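Local coordinates for NTF2-like Protein (Anabaena variabilis ATCC 29413, PDB 3DMC), which is of unknown function but belongs to the SnoaL-like family of the NTF2 superfamily, whose cone-shaped fold often houses a ligand-binding or catalytic pocket, at residues 87-92 with 112-117. Residues are numbered along the deposited sequence; the frame is centred on the assembly and turned at random.
Sequences ETTVVF and SFDVRG
Ser112 sits across from Val91 in a non-hydrogen-bonded pair of the antiparallel hairpin formed by strands 89-100 and 103-116, part of the curved sheet of the NTF2-like fold. Holding OG anti to the backbone N (chi1 -178°), Ser112 lays it against two methyls, 3.3 Å from Thr89 CG2 and a little farther from Val91 CG2. Its polar needs are met elsewhere, by Glu93 of the second subunit and by Arg124, so this face of the sheet takes part in the dimer interface.

Phe113 follows in a hydrogen-bonded pair with Val90: Phe113 N reaches Val90 O at 2.8 Å, and Val90 N returns a bond to Phe113 O at 2.9 Å. On the face turned to helix 9-27, Phe113 CD2 lies 3.9 Å from Phe92 CE1, with the ring planes inclined at 52°, an oblique aromatic pair. The Phe92 ring in turn stacks on Phe18 of that helix, tying the hairpin to it.

At Asp114 the side chain returns to the dimer face. There Thr89 OG1 donates to Asp114 OD1 at 2.8 Å, approaching from above the carboxylate plane. The same OD1 makes a salt bridge with Arg124, while OD2 makes one with Arg82 of the second subunit, a setting that probably favours the ionised form.

Val115 N ends the ladder by donating to Thr88 O at 2.8 Å, with a nearly straight N-H...O angle of 167°.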
# COMPACT_ATOMS: atom_id res chain seq x y z
N GLU A 87 -2.88 -13.38 -8.80
CA GLU A 87 -3.74 -13.78 -9.93
C GLU A 87 -4.66 -12.65 -10.41
O GLU A 87 -5.01 -12.60 -11.58
CB GLU A 87 -4.58 -15.01 -9.60
CG GLU A 87 -3.79 -16.26 -9.41
CD GLU A 87 -4.68 -17.48 -9.31
OE1 GLU A 87 -5.90 -17.30 -9.12
OE2 GLU A 87 -4.16 -18.62 -9.42
N THR A 88 -5.02 -11.75 -9.50
CA THR A 88 -6.03 -10.72 -9.77
C THR A 88 -5.72 -9.27 -9.40
O THR A 88 -6.33 -8.38 -9.91
CB THR A 88 -7.42 -11.10 -9.14
OG1 THR A 88 -7.33 -11.04 -7.72
CG2 THR A 88 -7.81 -12.49 -9.57
N THR A 89 -4.70 -9.06 -8.57
CA THR A 89 -4.43 -7.76 -7.96
C THR A 89 -3.02 -7.34 -8.30
O THR A 89 -2.09 -8.16 -8.32
CB THR A 89 -4.56 -7.84 -6.41
OG1 THR A 89 -5.87 -8.29 -6.03
CG2 THR A 89 -4.32 -6.51 -5.74
N VAL A 90 -2.88 -6.04 -8.55
CA VAL A 90 -1.55 -5.43 -8.76
C VAL A 90 -1.44 -4.20 -7.89
O VAL A 90 -2.39 -3.39 -7.79
CB VAL A 90 -1.30 -5.02 -10.22
CG1 VAL A 90 0.13 -4.62 -10.36
CG2 VAL A 90 -1.64 -6.21 -11.18
N VAL A 91 -0.29 -4.07 -7.23
CA VAL A 91 -0.03 -2.89 -6.40
C VAL A 91 1.19 -2.19 -6.95
O VAL A 91 2.20 -2.82 -7.29
CB VAL A 91 0.27 -3.24 -4.90
CG1 VAL A 91 0.56 -1.97 -4.05
CG2 VAL A 91 -0.85 -4.05 -4.26
N PHE A 92 1.02 -0.89 -7.06
CA PHE A 92 2.03 0.06 -7.52
C PHE A 92 2.43 0.93 -6.33
O PHE A 92 1.61 1.66 -5.81
CB PHE A 92 1.43 0.93 -8.63
CG PHE A 92 1.04 0.17 -9.86
CD1 PHE A 92 -0.24 -0.43 -9.95
CD2 PHE A 92 1.93 0.04 -10.92
CE1 PHE A 92 -0.59 -1.14 -11.07
CE2 PHE A 92 1.56 -0.68 -12.04
CZ PHE A 92 0.31 -1.27 -12.11
N SER A 112 -3.61 0.03 -5.41
CA SER A 112 -3.88 -1.37 -5.64
C SER A 112 -5.09 -1.48 -6.59
O SER A 112 -6.10 -0.83 -6.36
CB SER A 112 -4.19 -2.05 -4.30
OG SER A 112 -4.41 -3.43 -4.44
N PHE A 113 -4.91 -2.21 -7.68
CA PHE A 113 -6.02 -2.49 -8.61
C PHE A 113 -6.39 -3.98 -8.56
O PHE A 113 -5.50 -4.85 -8.49
CB PHE A 113 -5.61 -2.23 -10.10
CG PHE A 113 -5.14 -0.83 -10.42
CD1 PHE A 113 -5.52 0.25 -9.69
CD2 PHE A 113 -4.38 -0.60 -11.58
CE1 PHE A 113 -5.10 1.54 -10.01
CE2 PHE A 113 -3.98 0.66 -11.91
CZ PHE A 113 -4.35 1.75 -11.13
N ASP A 114 -7.68 -4.29 -8.71
CA ASP A 114 -8.09 -5.64 -9.13
C ASP A 114 -8.42 -5.60 -10.61
O ASP A 114 -9.05 -4.64 -11.09
CB ASP A 114 -9.34 -6.11 -8.38
CG ASP A 114 -9.03 -6.60 -7.00
OD1 ASP A 114 -7.92 -6.39 -6.50
OD2 ASP A 114 -9.92 -7.24 -6.40
N VAL A 115 -8.04 -6.66 -11.29
CA VAL A 115 -8.32 -6.83 -12.72
C VAL A 115 -9.35 -7.91 -12.97
O VAL A 115 -9.33 -9.00 -12.38
CB VAL A 115 -7.03 -7.17 -13.49
CG1 VAL A 115 -7.32 -7.51 -14.97
CG2 VAL A 115 -6.04 -6.02 -13.42
N ARG A 116 -10.25 -7.56 -13.88
CA ARG A 116 -11.26 -8.48 -14.41
C ARG A 116 -11.31 -8.39 -15.93
O ARG A 116 -11.84 -7.42 -16.50
CB ARG A 116 -12.63 -8.21 -13.79
CG ARG A 116 -13.66 -9.30 -14.13
CD ARG A 116 -15.11 -8.82 -13.93
NE ARG A 116 -15.33 -8.51 -12.53
CZ ARG A 116 -16.06 -7.49 -12.08
NH1 ARG A 116 -16.67 -6.68 -12.92
NH2 ARG A 116 -16.16 -7.30 -10.78
N GLY A 117 -10.76 -9.40 -16.57
CA GLY A 117 -10.68 -9.42 -18.03
C GLY A 117 -9.77 -8.33 -18.53
O GLY A 117 -8.62 -8.22 -18.11